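Local coordinates for protein superoxide dismutase 1 (Perkinsus marinus, PDB 2CW2) that probably disarms superoxide as an iron-dependent dismutase, turning two superoxide radicals and two protons into hydrogen peroxide and oxygen, at residues 54-57 with 58-62; 199-202 with 203-207. All coordinates share one frame; numbering follows the deposited sequence.

Contact 1: residues 54-57 with 58-62; sequences LTYH and HDKHH. With FE (Fe (III) ion), chain C.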
ATOM      1  N   LEU A  54     -16.630   2.103   4.872  1.00 10.76           N
ATOM      2  CA  LEU A  54     -17.345   1.114   4.078  1.00 11.79           C
ATOM      3  C   LEU A  54     -17.770   1.625   2.704  1.00 11.93           C
ATOM      4  O   LEU A  54     -17.753   0.875   1.725  1.00 13.33           O
ATOM      5  CB  LEU A  54     -18.524   0.561   4.855  1.00 12.14           C
ATOM      6  CG  LEU A  54     -18.132  -0.445   5.943  1.00 12.01           C
ATOM      7  CD1 LEU A  54     -19.364  -0.900   6.734  1.00 13.74           C
ATOM      8  CD2 LEU A  54     -17.405  -1.644   5.331  1.00 11.85           C
ATOM      9  N   THR A  55     -18.147   2.899   2.621  1.00 12.54           N
ATOM     10  CA  THR A  55     -18.559   3.479   1.356  1.00 12.11           C
ATOM     11  C   THR A  55     -17.397   3.536   0.376  1.00 12.68           C
ATOM     12  O   THR A  55     -17.505   3.062  -0.749  1.00 14.07           O
ATOM     13  CB  THR A  55     -19.180   4.859   1.590  1.00 12.38           C
ATOM     14  OG1 THR A  55     -20.336   4.671   2.411  1.00 14.16           O
ATOM     15  CG2 THR A  55     -19.767   5.427   0.295  1.00 12.21           C
ATOM     16  N   TYR A  56     -16.277   4.103   0.794  1.00 11.55           N
ATOM     17  CA  TYR A  56     -15.128   4.182  -0.103  1.00 11.81           C
ATOM     18  C   TYR A  56     -14.536   2.801  -0.402  1.00 10.97           C
ATOM     19  O   TYR A  56     -14.237   2.470  -1.557  1.00 11.47           O
ATOM     20  CB  TYR A  56     -14.052   5.085   0.489  1.00 12.64           C
ATOM     21  CG  TYR A  56     -14.313   6.543   0.220  1.00 14.85           C
ATOM     22  CD1 TYR A  56     -13.893   7.123  -0.969  1.00 14.91           C
ATOM     23  CD2 TYR A  56     -15.004   7.334   1.139  1.00 16.57           C
ATOM     24  CE1 TYR A  56     -14.128   8.449  -1.241  1.00 17.56           C
ATOM     25  CE2 TYR A  56     -15.250   8.676   0.875  1.00 17.87           C
ATOM     26  CZ  TYR A  56     -14.804   9.225  -0.329  1.00 18.60           C
ATOM     27  OH  TYR A  56     -15.036  10.551  -0.632  1.00 20.83           O
ATOM     28  N   HIS A  57     -14.388   1.997   0.639  1.00 10.80           N
ATOM     29  CA  HIS A  57     -13.694   0.708   0.486  1.00 11.31           C
ATOM     30  C   HIS A  57     -14.505  -0.217  -0.420  1.00 10.39           C
ATOM     31  O   HIS A  57     -13.973  -0.855  -1.328  1.00  9.60           O
ATOM     32  CB  HIS A  57     -13.393   0.033   1.854  1.00 10.39           C
ATOM     33  CG  HIS A  57     -12.269  -0.987   1.803  1.00 10.85           C
ATOM     34  ND1 HIS A  57     -11.847  -1.695   2.912  1.00 11.01           N
ATOM     35  CD2 HIS A  57     -11.476  -1.401   0.774  1.00 11.26           C
ATOM     36  CE1 HIS A  57     -10.849  -2.500   2.566  1.00 10.02           C
ATOM     37  NE2 HIS A  57     -10.606  -2.355   1.267  1.00 10.06           N
ATOM     38  N   HIS A  58     -15.803  -0.297  -0.171  1.00 10.96           N
ATOM     39  CA  HIS A  58     -16.638  -1.157  -0.991  1.00 11.80           C
ATOM     40  C   HIS A  58     -17.091  -0.483  -2.297  1.00 12.37           C
ATOM     41  O   HIS A  58     -16.881  -1.035  -3.383  1.00 11.36           O
ATOM     42  CB  HIS A  58     -17.866  -1.624  -0.218  1.00 11.49           C
ATOM     43  CG  HIS A  58     -18.771  -2.522  -1.019  1.00 13.48           C
ATOM     44  ND1 HIS A  58     -19.778  -2.040  -1.827  1.00 14.18           N
ATOM     45  CD2 HIS A  58     -18.813  -3.870  -1.134  1.00 13.58           C
ATOM     46  CE1 HIS A  58     -20.414  -3.056  -2.398  1.00 12.99           C
ATOM     47  NE2 HIS A  58     -19.847  -4.177  -1.996  1.00 13.78           N
ATOM     48  N   ASP A  59     -17.732   0.685  -2.185  1.00 12.92           N
ATOM     49  CA  ASP A  59     -18.354   1.326  -3.351  1.00 13.97           C
ATOM     50  C   ASP A  59     -17.354   1.948  -4.313  1.00 13.18           C
ATOM     51  O   ASP A  59     -17.672   2.123  -5.503  1.00 13.78           O
ATOM     52  CB  ASP A  59     -19.372   2.409  -2.952  1.00 15.10           C
ATOM     53  CG  ASP A  59     -20.500   1.884  -2.049  1.00 16.45           C
ATOM     54  OD1 ASP A  59     -20.697   0.659  -1.883  1.00 16.95           O
ATOM     55  OD2 ASP A  59     -21.257   2.663  -1.457  1.00 16.60           O
ATOM     56  N   LYS A  60     -16.166   2.312  -3.833  1.00 12.68           N
ATOM     57  CA  LYS A  60     -15.127   2.777  -4.752  1.00 12.95           C
ATOM     58  C   LYS A  60     -14.080   1.689  -5.082  1.00 11.99           C
ATOM     59  O   LYS A  60     -13.996   1.231  -6.235  1.00 12.52           O
ATOM     60  CB  LYS A  60     -14.465   4.109  -4.288  1.00 14.46           C
ATOM     61  CG  LYS A  60     -15.424   5.375  -4.300  1.00 17.16           C
ATOM     62  CD  LYS A  60     -16.014   5.656  -5.697  1.00 18.38           C
ATOM     63  CE  LYS A  60     -16.773   7.017  -5.824  1.00 20.56           C
ATOM     64  NZ  LYS A  60     -16.998   7.694  -4.526  1.00 21.78           N
ATOM     65  N   HIS A  61     -13.301   1.262  -4.083  1.00 11.29           N
ATOM     66  CA  HIS A  61     -12.179   0.357  -4.339  1.00 10.75           C
ATOM     67  C   HIS A  61     -12.657  -0.984  -4.867  1.00 10.34           C
ATOM     68  O   HIS A  61     -12.259  -1.407  -5.952  1.00 10.05           O
ATOM     69  CB  HIS A  61     -11.345   0.137  -3.065  1.00 11.19           C
ATOM     70  CG  HIS A  61     -10.601   1.356  -2.610  1.00 11.38           C
ATOM     71  ND1 HIS A  61      -9.389   1.734  -3.148  1.00 12.08           N
ATOM     72  CD2 HIS A  61     -10.900   2.283  -1.671  1.00 11.39           C
ATOM     73  CE1 HIS A  61      -8.974   2.842  -2.560  1.00 10.76           C
ATOM     74  NE2 HIS A  61      -9.867   3.189  -1.653  1.00 11.09           N
ATOM     75  N   HIS A  62     -13.500  -1.659  -4.081  1.00  9.98           N
ATOM     76  CA  HIS A  62     -13.997  -2.988  -4.426  1.00 10.09           C
ATOM     77  C   HIS A  62     -14.708  -2.944  -5.780  1.00 11.28           C
ATOM     78  O   HIS A  62     -14.385  -3.709  -6.695  1.00 10.64           O
ATOM     79  CB  HIS A  62     -14.955  -3.496  -3.331  1.00  9.40           C
ATOM     80  CG  HIS A  62     -15.231  -4.979  -3.365  1.00 10.72           C
ATOM     81  ND1 HIS A  62     -16.117  -5.578  -2.490  1.00 11.26           N
ATOM     82  CD2 HIS A  62     -14.756  -5.973  -4.154  1.00 11.11           C
ATOM     83  CE1 HIS A  62     -16.158  -6.881  -2.723  1.00 11.77           C
ATOM     84  NE2 HIS A  62     -15.351  -7.150  -3.738  1.00 11.86           N
TER
HETATM   85 FE    FE C 402      -8.986  -3.058   0.455  1.00 11.30          FE
HETATM   86  O   HOH W   1      -7.032  -4.055  -0.381  1.00  9.82           O
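Tyr56 O is gripped by two backbone donors: His61 N at 3.0 Å, nearly in line with the carbonyl, and Lys60 N, the ordinary alpha-helical donor, from above the carbonyl plane. The first is an i+5 bond, as is His62 N to His57 O at 2.9 Å, and these two mark a pi-type widening where His57 turns to the metal. With CG anti to its backbone N (chi1 -159°), His57 carries its ring away from the helix and binds the iron through NE2 at 1.9 Å; His105, Asp187, His191 and a water 2.4 Å from the iron complete the site. His61 CB lies at the edge of the His57 ring, 4.1 Å from CD2; the His61 ring stacks on His191, and its NE2 is hydrogen-bonded to Tyr194 OH of the second subunit. His58 ND1 donates to Asp59 OD1 at 2.9 Å, in the imidazole plane, and NE2 bonds Pro36 O; histidine offers a nitrogen to each acceptor, which would probably favour a doubly protonated, positive ring. Asp59 OD2 salt-bridges Lys42. The aliphatic chain of Lys60 runs alongside the Tyr56 ring. Within helix 51-73, Leu54 and His62 face helix 93-110, whereas Tyr56 and Lys60 pack on the second subunit.

Contact 2: residues 199-202 with 203-207; sequences NARA and QYVKN
The Tyr204 ring has Arg201 O at its edge, near the ring plane, and it meets the Tyr193 ring. Arg201 crosses it at a slant, CG 4.2 Å from Tyr204 CD2, with guanidinium and phenol planes 86° apart. Tyr204 holds CG anti to its backbone N (chi1 162°), which leads the ring off the helix to Asp187, whose O is hydrogen-bonded to Tyr204 OH. Arg201, a residue with several N-H groups to give, donates from NH1 to the carbonyls of Ala146 and His149 and from NE to Tyr193 OH, so its head is firmly oriented. Apolar Val205 suits its place because it packs on Ser143, Ala146 and Val147 of helix 135-148, with CG2 passing Arg201 O at 3.4 Å. Small Ala200, the N-cap residue, meets Gln203 NE2 through CB at 3.9 Å, while its carbonyl accepts Tyr204 N at 3.2 Å. One turn on, Asn207 ND2 reaches Gln203 O at 3.0 Å, nearly straight (173°), and Asn207 N comes to the same oxygen from the opposite face. An inverse gamma turn centred on Ala200 leads into a short helix of the C-terminal domain of an iron superoxide dismutase, whose tyrosine adjoins the metal ligand Asp187.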
ATOM      1  N   ASN A 199      -2.515   6.628  10.473  1.00 12.61           N
ATOM      2  CA  ASN A 199      -1.392   5.691  10.449  1.00 12.57           C
ATOM      3  C   ASN A 199      -1.360   4.690  11.613  1.00 11.67           C
ATOM      4  O   ASN A 199      -0.425   3.889  11.716  1.00 11.45           O
ATOM      5  CB  ASN A 199      -0.072   6.444  10.397  1.00 14.77           C
ATOM      6  CG  ASN A 199       0.300   7.042  11.723  1.00 16.20           C
ATOM      7  OD1 ASN A 199       1.349   6.728  12.284  1.00 18.71           O
ATOM      8  ND2 ASN A 199      -0.566   7.878  12.257  1.00 16.40           N
ATOM      9  N   ALA A 200      -2.360   4.737  12.488  1.00 10.15           N
ATOM     10  CA  ALA A 200      -2.396   3.865  13.672  1.00 10.08           C
ATOM     11  C   ALA A 200      -2.918   2.466  13.323  1.00 10.84           C
ATOM     12  O   ALA A 200      -3.988   2.056  13.791  1.00 10.74           O
ATOM     13  CB  ALA A 200      -3.251   4.520  14.803  1.00 10.86           C
ATOM     14  N   ARG A 201      -2.163   1.734  12.512  1.00 10.47           N
ATOM     15  CA  ARG A 201      -2.612   0.398  12.104  1.00 11.73           C
ATOM     16  C   ARG A 201      -2.887  -0.517  13.290  1.00 10.88           C
ATOM     17  O   ARG A 201      -3.845  -1.279  13.279  1.00  9.70           O
ATOM     18  CB  ARG A 201      -1.639  -0.271  11.146  1.00 12.15           C
ATOM     19  CG  ARG A 201      -2.347  -1.451  10.406  1.00 12.10           C
ATOM     20  CD  ARG A 201      -1.466  -2.362   9.603  1.00 10.46           C
ATOM     21  NE  ARG A 201      -0.765  -1.692   8.519  1.00 10.50           N
ATOM     22  CZ  ARG A 201       0.221  -2.248   7.826  1.00 12.02           C
ATOM     23  NH1 ARG A 201       0.603  -3.492   8.095  1.00 12.60           N
ATOM     24  NH2 ARG A 201       0.829  -1.562   6.862  1.00 12.40           N
ATOM     25  N   ALA A 202      -2.056  -0.422  14.325  1.00 11.47           N
ATOM     26  CA  ALA A 202      -2.265  -1.266  15.498  1.00 12.61           C
ATOM     27  C   ALA A 202      -3.654  -1.031  16.113  1.00 13.17           C
ATOM     28  O   ALA A 202      -4.286  -1.973  16.555  1.00 12.94           O
ATOM     29  CB  ALA A 202      -1.174  -1.036  16.522  1.00 14.45           C
ATOM     30  N   GLN A 203      -4.116   0.221  16.147  1.00 13.23           N
ATOM     31  CA  GLN A 203      -5.438   0.508  16.725  1.00 15.28           C
ATOM     32  C   GLN A 203      -6.537  -0.094  15.838  1.00 14.43           C
ATOM     33  O   GLN A 203      -7.538  -0.621  16.323  1.00 14.08           O
ATOM     34  CB  GLN A 203      -5.645   2.013  16.899  1.00 17.71           C
ATOM     35  CG  GLN A 203      -6.979   2.367  17.577  1.00 22.07           C
ATOM     36  CD  GLN A 203      -7.118   3.847  17.863  1.00 25.38           C
ATOM     37  OE1 GLN A 203      -8.153   4.286  18.399  1.00 27.90           O
ATOM     38  NE2 GLN A 203      -6.083   4.631  17.519  1.00 25.84           N
ATOM     39  N   TYR A 204      -6.325  -0.030  14.529  1.00 13.11           N
ATOM     40  CA  TYR A 204      -7.243  -0.650  13.570  1.00 11.42           C
ATOM     41  C   TYR A 204      -7.340  -2.161  13.792  1.00 10.94           C
ATOM     42  O   TYR A 204      -8.434  -2.748  13.784  1.00  9.54           O
ATOM     43  CB  TYR A 204      -6.741  -0.360  12.145  1.00 11.32           C
ATOM     44  CG  TYR A 204      -7.304  -1.242  11.047  1.00 11.83           C
ATOM     45  CD1 TYR A 204      -8.661  -1.220  10.732  1.00 12.39           C
ATOM     46  CD2 TYR A 204      -6.471  -2.072  10.300  1.00 11.63           C
ATOM     47  CE1 TYR A 204      -9.179  -2.046   9.715  1.00 11.37           C
ATOM     48  CE2 TYR A 204      -6.960  -2.858   9.275  1.00 11.16           C
ATOM     49  CZ  TYR A 204      -8.311  -2.852   8.983  1.00 11.19           C
ATOM     50  OH  TYR A 204      -8.784  -3.657   7.968  1.00 10.22           O
ATOM     51  N   VAL A 205      -6.191  -2.799  13.984  1.00 11.10           N
ATOM     52  CA  VAL A 205      -6.143  -4.245  14.131  1.00 11.10           C
ATOM     53  C   VAL A 205      -6.832  -4.643  15.423  1.00 11.55           C
ATOM     54  O   VAL A 205      -7.598  -5.623  15.473  1.00 10.37           O
ATOM     55  CB  VAL A 205      -4.666  -4.781  14.051  1.00 10.72           C
ATOM     56  CG1 VAL A 205      -4.568  -6.262  14.505  1.00  9.05           C
ATOM     57  CG2 VAL A 205      -4.127  -4.619  12.619  1.00 10.77           C
ATOM     58  N   LYS A 206      -6.569  -3.867  16.473  1.00 12.86           N
ATOM     59  CA  LYS A 206      -7.242  -4.060  17.755  1.00 14.98           C
ATOM     60  C   LYS A 206      -8.764  -4.093  17.551  1.00 15.32           C
ATOM     61  O   LYS A 206      -9.456  -4.993  18.062  1.00 15.06           O
ATOM     62  CB  LYS A 206      -6.832  -2.927  18.711  1.00 17.10           C
ATOM     63  CG  LYS A 206      -7.335  -3.035  20.151  1.00 21.30           C
ATOM     64  CD  LYS A 206      -6.621  -1.992  21.055  1.00 23.66           C
ATOM     65  CE  LYS A 206      -7.631  -1.021  21.638  1.00 27.15           C
ATOM     66  NZ  LYS A 206      -7.985   0.087  20.697  1.00 27.72           N
ATOM     67  N   ASN A 207      -9.272  -3.140  16.772  1.00 14.40           N
ATOM     68  CA  ASN A 207     -10.719  -2.987  16.573  1.00 15.23           C
ATOM     69  C   ASN A 207     -11.347  -4.059  15.676  1.00 14.65           C
ATOM     70  O   ASN A 207     -12.544  -4.355  15.779  1.00 14.11           O
ATOM     71  CB  ASN A 207     -11.030  -1.586  16.032  1.00 16.80           C
ATOM     72  CG  ASN A 207     -11.236  -0.566  17.140  1.00 18.47           C
ATOM     73  OD1 ASN A 207     -12.346  -0.392  17.623  1.00 21.07           O
ATOM     74  ND2 ASN A 207     -10.179   0.118  17.532  1.00 18.38           N
TER

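Overall arrangement
Contact 1 belongs to the alpha-hairpin domain and contact 2 to the C-terminal domain. The iron lies between the two: His57 and His105 come from the first domain, Asp187 and His191 from the second. The centres of the contacts are 19 Å apart and their nearest atoms about 6 Å, so they do not touch. Residues 54-62 supply a first-shell ligand directly, whereas the side chain of Tyr204 in 199-207 stays about 8 Å from the iron, about 6 Å from the side chain of His57 and about 4 Å from that of Asp187, placing it in the second shell. Between subunits, Asn199 of contact 2 packs on His61 of the second subunit, so each contact 1 meets the partner chain's contact 2 across the dimer interface.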